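Local coordinates for protein 2,5-dihydroxypyridine 5,6-dioxygenase (Pseudomonas putida KT2440, PDB 7CUP) that catalyses the oxygen-dependent opening of the 2,5-dihydroxypyridine ring between carbons 5 and 6, yielding N-formylmaleamate during nicotinate degradation, with iron as its cofactor, at residues T82-L85 with A86-R89; E110-K114 with T115-I119. One frame throughout, in Å; residues are numbered along the deposited sequence.

Contact 1 of 2, residues T82-L85 with A86-R89; sequences TGNL and AAQR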
ATOM      1  N   THR A  82     -16.001  -8.153 -24.368  1.00 24.32           N
ATOM      2  CA  THR A  82     -16.258  -8.010 -25.825  1.00 26.77           C
ATOM      3  C   THR A  82     -14.960  -8.348 -26.561  1.00 27.35           C
ATOM      4  O   THR A  82     -13.951  -7.745 -26.202  1.00 26.17           O
ATOM      5  CB  THR A  82     -16.779  -6.624 -26.213  1.00 25.24           C
ATOM      6  OG1 THR A  82     -17.920  -6.397 -25.377  1.00 24.77           O
ATOM      7  CG2 THR A  82     -17.138  -6.539 -27.682  1.00 24.96           C
ATOM      8  N   GLY A  83     -15.008  -9.280 -27.517  1.00 25.37           N
ATOM      9  CA  GLY A  83     -13.851  -9.693 -28.342  1.00 26.30           C
ATOM     10  C   GLY A  83     -12.773 -10.375 -27.513  1.00 26.28           C
ATOM     11  O   GLY A  83     -11.605 -10.380 -27.946  1.00 28.40           O
ATOM     12  N   ASN A  84     -13.125 -10.957 -26.370  1.00 27.19           N
ATOM     13  CA  ASN A  84     -12.143 -11.512 -25.394  1.00 26.17           C
ATOM     14  C   ASN A  84     -12.590 -12.926 -24.990  1.00 24.58           C
ATOM     15  O   ASN A  84     -12.974 -13.217 -23.796  1.00 22.41           O
ATOM     16  CB  ASN A  84     -11.916 -10.532 -24.248  1.00 30.27           C
ATOM     17  CG  ASN A  84     -10.597 -10.791 -23.561  1.00 36.87           C
ATOM     18  OD1 ASN A  84     -10.040 -11.902 -23.643  1.00 40.79           O
ATOM     19  ND2 ASN A  84     -10.100  -9.779 -22.878  1.00 40.63           N
ATOM     20  N   LEU A  85     -12.538 -13.817 -25.973  1.00 24.85           N
ATOM     21  CA  LEU A  85     -13.032 -15.201 -25.806  1.00 23.73           C
ATOM     22  C   LEU A  85     -12.173 -15.907 -24.752  1.00 20.04           C
ATOM     23  O   LEU A  85     -12.714 -16.676 -23.986  1.00 19.16           O
ATOM     24  CB  LEU A  85     -13.001 -15.911 -27.163  1.00 24.11           C
ATOM     25  CG  LEU A  85     -13.495 -17.349 -27.140  1.00 26.39           C
ATOM     26  CD1 LEU A  85     -14.922 -17.435 -26.649  1.00 26.69           C
ATOM     27  CD2 LEU A  85     -13.354 -17.976 -28.511  1.00 29.95           C
ATOM     28  N   ALA A  86     -10.887 -15.602 -24.669  1.00 20.37           N
ATOM     29  CA  ALA A  86      -9.989 -16.318 -23.740  1.00 21.92           C
ATOM     30  C   ALA A  86     -10.491 -16.090 -22.300  1.00 20.89           C
ATOM     31  O   ALA A  86     -10.696 -17.097 -21.543  1.00 20.97           O
ATOM     32  CB  ALA A  86      -8.554 -15.883 -23.985  1.00 21.63           C
ATOM     33  N   ALA A  87     -10.682 -14.824 -21.927  1.00 21.83           N
ATOM     34  CA  ALA A  87     -11.231 -14.390 -20.613  1.00 20.42           C
ATOM     35  C   ALA A  87     -12.618 -14.995 -20.393  1.00 20.72           C
ATOM     36  O   ALA A  87     -12.908 -15.514 -19.290  1.00 20.65           O
ATOM     37  CB  ALA A  87     -11.284 -12.888 -20.555  1.00 20.45           C
ATOM     38  N   GLN A  88     -13.461 -14.977 -21.418  1.00 21.94           N
ATOM     39  CA  GLN A  88     -14.797 -15.600 -21.302  1.00 20.61           C
ATOM     40  C   GLN A  88     -14.598 -17.074 -20.923  1.00 20.89           C
ATOM     41  O   GLN A  88     -15.322 -17.555 -19.992  1.00 22.21           O
ATOM     42  CB  GLN A  88     -15.583 -15.372 -22.589  1.00 22.39           C
ATOM     43  CG  GLN A  88     -17.005 -15.887 -22.516  1.00 25.77           C
ATOM     44  CD  GLN A  88     -17.689 -15.825 -23.859  1.00 30.89           C
ATOM     45  OE1 GLN A  88     -17.585 -14.837 -24.582  1.00 32.31           O
ATOM     46  NE2 GLN A  88     -18.368 -16.903 -24.202  1.00 29.10           N
ATOM     47  N   ARG A  89     -13.690 -17.796 -21.599  1.00 20.48           N
ATOM     48  CA  ARG A  89     -13.483 -19.255 -21.335  1.00 21.30           C
ATOM     49  C   ARG A  89     -12.894 -19.459 -19.931  1.00 20.98           C
ATOM     50  O   ARG A  89     -13.063 -20.537 -19.357  1.00 20.50           O
ATOM     51  CB  ARG A  89     -12.563 -19.903 -22.382  1.00 23.88           C
ATOM     52  CG  ARG A  89     -13.116 -19.950 -23.801  1.00 27.74           C
ATOM     53  CD  ARG A  89     -14.022 -21.144 -23.921  1.00 32.78           C
ATOM     54  NE  ARG A  89     -14.741 -21.324 -25.173  1.00 36.33           N
ATOM     55  CZ  ARG A  89     -14.234 -21.844 -26.283  1.00 36.45           C
ATOM     56  NH1 ARG A  89     -12.957 -22.162 -26.375  1.00 40.00           N
ATOM     57  NH2 ARG A  89     -15.002 -22.005 -27.333  1.00 36.35           N
TER
HETATM   58  O   HOH W   1      -9.391 -13.753 -26.346  1.00 38.50           O
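Asn-84 caps the start of helix 85-92, turning its side-chain oxygen back onto Ala-87. Its CG lies trans to the backbone N (chi1 -158°), on the side of the carbonyl carbon, and this carries OD1 under the first turn to accept from Ala-87 N at 3.4 Å. The N-cap bond is weak because it is long, although the N-H points well at the oxygen. The methyl of Ala-87 presses on the same amide, CB standing 3.5 Å from Asn-84 OD1. As an alanine, Ala-87 offers no polar side chain to return the bond, so the cap is not a capping box. A water fills in beside it, accepting from Ala-86 N at 2.9 Å and donating weakly to Asn-84 OD1, so the water takes Ala-86 N while OD1 takes Ala-87 N. Replacing the asparagine by an alanine would probably leave Ala-87 N without its cap and the water without its side-chain acceptor.

The backbone then settles into regular helix, with Gln-88 N bonded to Asn-84 O at 3.0 Å and Arg-89 N to Leu-85 O at 2.8 Å. One turn apart, Leu-85 and Arg-89 run side by side. Arg-89 CG, anti to its carbonyl carbon (chi1 -66°), comes 3.3 Å from Leu-85 O, and a bend at chi2 (-83°) then lays one face of the guanidinium against the leucine methyl, with CD1 4.2 Å from Arg-89 NE.

Gln-88 extends from the inner side of the turn to helix 107-114, where NE2 probably bonds Gln-111, besides Glu-92 of its own helix. Another flank packs on a second subunit, Ala-86 meeting Ser-26 and Ala-87 meeting Tyr-55 of that neighbouring chain, both on strands of its parallel sheet.

Contact 2 of 2, residues E110-K114 with T115-I119; sequences EQILK and TGTRI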
ATOM      1  N   GLU A 110     -24.153 -14.066 -21.432  1.00 27.47           N
ATOM      2  CA  GLU A 110     -25.235 -15.006 -21.792  1.00 31.21           C
ATOM      3  C   GLU A 110     -24.625 -16.351 -22.184  1.00 27.11           C
ATOM      4  O   GLU A 110     -25.116 -17.378 -21.719  1.00 28.31           O
ATOM      5  CB  GLU A 110     -26.068 -14.415 -22.930  1.00 40.84           C
ATOM      6  CG  GLU A 110     -27.248 -15.276 -23.295  1.00 50.07           C
ATOM      7  CD  GLU A 110     -28.376 -15.242 -22.279  1.00 67.15           C
ATOM      8  OE1 GLU A 110     -29.487 -15.683 -22.648  1.00 86.04           O
ATOM      9  OE2 GLU A 110     -28.163 -14.754 -21.133  1.00 73.93           O
ATOM     10  N   GLN A 111     -23.548 -16.332 -22.964  1.00 29.41           N
ATOM     11  CA  GLN A 111     -22.806 -17.548 -23.391  1.00 30.25           C
ATOM     12  C   GLN A 111     -22.194 -18.245 -22.167  1.00 29.36           C
ATOM     13  O   GLN A 111     -22.298 -19.484 -22.084  1.00 30.74           O
ATOM     14  CB  GLN A 111     -21.785 -17.172 -24.453  1.00 34.25           C
ATOM     15  CG  GLN A 111     -22.417 -16.990 -25.827  1.00 40.60           C
ATOM     16  CD  GLN A 111     -21.482 -16.237 -26.738  1.00 47.17           C
ATOM     17  OE1 GLN A 111     -20.264 -16.331 -26.615  1.00 58.12           O
ATOM     18  NE2 GLN A 111     -22.041 -15.460 -27.652  1.00 53.40           N
ATOM     19  N   ILE A 112     -21.639 -17.492 -21.206  1.00 27.40           N
ATOM     20  CA  ILE A 112     -21.122 -18.093 -19.938  1.00 24.27           C
ATOM     21  C   ILE A 112     -22.259 -18.863 -19.258  1.00 22.29           C
ATOM     22  O   ILE A 112     -22.059 -20.022 -18.928  1.00 22.14           O
ATOM     23  CB  ILE A 112     -20.467 -17.057 -18.992  1.00 24.12           C
ATOM     24  CG1 ILE A 112     -19.295 -16.345 -19.668  1.00 23.75           C
ATOM     25  CG2 ILE A 112     -20.041 -17.737 -17.695  1.00 24.98           C
ATOM     26  CD1 ILE A 112     -18.758 -15.167 -18.902  1.00 25.64           C
ATOM     27  N   LEU A 113     -23.399 -18.230 -19.015  1.00 23.01           N
ATOM     28  CA  LEU A 113     -24.557 -18.849 -18.301  1.00 25.08           C
ATOM     29  C   LEU A 113     -25.093 -20.090 -19.063  1.00 25.75           C
ATOM     30  O   LEU A 113     -25.433 -21.125 -18.430  1.00 23.12           O
ATOM     31  CB  LEU A 113     -25.634 -17.766 -18.156  1.00 25.30           C
ATOM     32  CG  LEU A 113     -25.249 -16.559 -17.289  1.00 24.50           C
ATOM     33  CD1 LEU A 113     -26.373 -15.536 -17.264  1.00 24.94           C
ATOM     34  CD2 LEU A 113     -24.910 -16.996 -15.873  1.00 23.55           C
ATOM     35  N   LYS A 114     -25.147 -19.987 -20.386  1.00 28.47           N
ATOM     36  CA  LYS A 114     -25.541 -21.074 -21.321  1.00 31.67           C
ATOM     37  C   LYS A 114     -24.617 -22.286 -21.121  1.00 30.70           C
ATOM     38  O   LYS A 114     -25.088 -23.399 -21.297  1.00 29.89           O
ATOM     39  CB  LYS A 114     -25.502 -20.527 -22.752  1.00 37.20           C
ATOM     40  CG  LYS A 114     -26.289 -21.315 -23.781  1.00 44.99           C
ATOM     41  CD  LYS A 114     -25.957 -20.932 -25.206  1.00 50.86           C
ATOM     42  CE  LYS A 114     -26.621 -21.844 -26.223  1.00 55.71           C
ATOM     43  NZ  LYS A 114     -25.648 -22.308 -27.241  1.00 59.47           N
ATOM     44  N   THR A 115     -23.342 -22.124 -20.753  1.00 27.66           N
ATOM     45  CA  THR A 115     -22.478 -23.313 -20.516  1.00 26.18           C
ATOM     46  C   THR A 115     -22.915 -24.042 -19.242  1.00 25.31           C
ATOM     47  O   THR A 115     -22.406 -25.127 -19.053  1.00 28.34           O
ATOM     48  CB  THR A 115     -20.978 -23.018 -20.349  1.00 27.73           C
ATOM     49  OG1 THR A 115     -20.794 -22.312 -19.115  1.00 24.93           O
ATOM     50  CG2 THR A 115     -20.360 -22.263 -21.507  1.00 28.01           C
ATOM     51  N   GLY A 116     -23.742 -23.467 -18.359  1.00 24.60           N
ATOM     52  CA  GLY A 116     -24.040 -24.050 -17.034  1.00 24.77           C
ATOM     53  C   GLY A 116     -23.390 -23.295 -15.869  1.00 25.74           C
ATOM     54  O   GLY A 116     -23.876 -23.411 -14.716  1.00 22.78           O
ATOM     55  N   THR A 117     -22.337 -22.523 -16.137  1.00 25.04           N
ATOM     56  CA  THR A 117     -21.710 -21.638 -15.129  1.00 25.14           C
ATOM     57  C   THR A 117     -22.764 -20.713 -14.512  1.00 22.08           C
ATOM     58  O   THR A 117     -23.612 -20.224 -15.241  1.00 24.87           O
ATOM     59  CB  THR A 117     -20.545 -20.848 -15.729  1.00 26.97           C
ATOM     60  OG1 THR A 117     -19.579 -21.801 -16.176  1.00 27.33           O
ATOM     61  CG2 THR A 117     -19.950 -19.875 -14.735  1.00 24.25           C
ATOM     62  N   ARG A 118     -22.713 -20.540 -13.194  1.00 21.98           N
ATOM     63  CA  ARG A 118     -23.564 -19.618 -12.395  1.00 23.48           C
ATOM     64  C   ARG A 118     -22.786 -18.322 -12.088  1.00 23.78           C
ATOM     65  O   ARG A 118     -21.562 -18.367 -11.917  1.00 22.41           O
ATOM     66  CB  ARG A 118     -23.978 -20.242 -11.062  1.00 23.11           C
ATOM     67  CG  ARG A 118     -24.197 -21.737 -11.124  1.00 25.29           C
ATOM     68  CD  ARG A 118     -24.853 -22.313  -9.904  1.00 23.91           C
ATOM     69  NE  ARG A 118     -24.038 -22.527  -8.707  1.00 22.72           N
ATOM     70  CZ  ARG A 118     -23.104 -23.466  -8.547  1.00 23.39           C
ATOM     71  NH1 ARG A 118     -22.721 -24.233  -9.563  1.00 21.96           N
ATOM     72  NH2 ARG A 118     -22.522 -23.605  -7.370  1.00 23.14           N
ATOM     73  N   ILE A 119     -23.482 -17.190 -11.987  1.00 22.26           N
ATOM     74  CA  ILE A 119     -22.807 -15.887 -11.743  1.00 22.17           C
ATOM     75  C   ILE A 119     -23.518 -15.177 -10.601  1.00 21.66           C
ATOM     76  O   ILE A 119     -24.752 -14.925 -10.733  1.00 19.37           O
ATOM     77  CB  ILE A 119     -22.755 -15.012 -12.999  1.00 21.80           C
ATOM     78  CG1 ILE A 119     -22.114 -15.754 -14.181  1.00 21.73           C
ATOM     79  CG2 ILE A 119     -22.059 -13.702 -12.641  1.00 22.82           C
ATOM     80  CD1 ILE A 119     -22.053 -14.949 -15.495  1.00 20.62           C
TER
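Helix 107-114 ends as Thr-115 N divides its hydrogen bond between Gln-111 O and Ile-112 O, both at 3.1 Å, and Gly-116 N reaches back three residues to Leu-113 O at 2.9 Å. Gly-116 then breaks away with a positive phi of 108°, where a CB would be jammed against the preceding carbonyl oxygen.

Thr-115 reinforces this ending with its side chain. Its OG1 sits between the backbone N and the carbonyl carbon (chi1 68°), which swings the hydroxyl back over the last turn to donate to Ile-112 O at 2.6 Å, in the plane of that carbonyl. Two donors from one residue thus grip Ile-112 O, the amide coming from above the plane. The same OG1 accepts a weak bond from Thr-117 N, closing an ST turn that steers the chain toward the sheet. Strand 118-121 starts directly afterwards, so the turn forms the helix-to-strand joint of the beta-alpha-beta unit made by strand 96-99, helix 107-114 and strand 118-121, two parallel neighbours in the five-stranded sheet and the helix that connects them.

Side-chain carbons then pack the helix end against the turn and the strand. Ile-112 CG2 touches Thr-117 CG2 at 3.7 Å, methyl to methyl, while Thr-117 OG1 turns away to bond Ala-94 O; the same CG2 lies 4.1 Å from Ile-119 CD1. Leu-113 and Ile-119 meet at about a right angle: one leucine methyl, CD2, presses on the middle of the isoleucine chain, 3.5 Å from Ile-119 CG1, tighter than usual carbon contact. Behind them the Leu-113 backbone adds a nearly straight CA-H...O contact (171°) from CA to Thr-117 O at 3.5 Å. Trp-187, on the adjoining strand 187-189, packs against both Leu-113 and Ile-119.

In the fold
Along the chain the two contacts come in series, neither nested nor crossed. Contact 1 closes the long loop after strand 53-58 by starting helix 85-92, which leads to strand 96-99. Helix 107-114 follows, and contact 2 ends it and delivers the chain to strand 118-121. One is therefore a helix start, the other a helix end, their centres about 13 Å apart on the same side of the chain's centre. They meet through their helices: beside the probable Gln-88 to Gln-111 bridge, Gln-88 CG packs on Ile-112 CG1. Contact 1 also faces a neighbouring subunit, while contact 2 faces the chain's own parallel sheet.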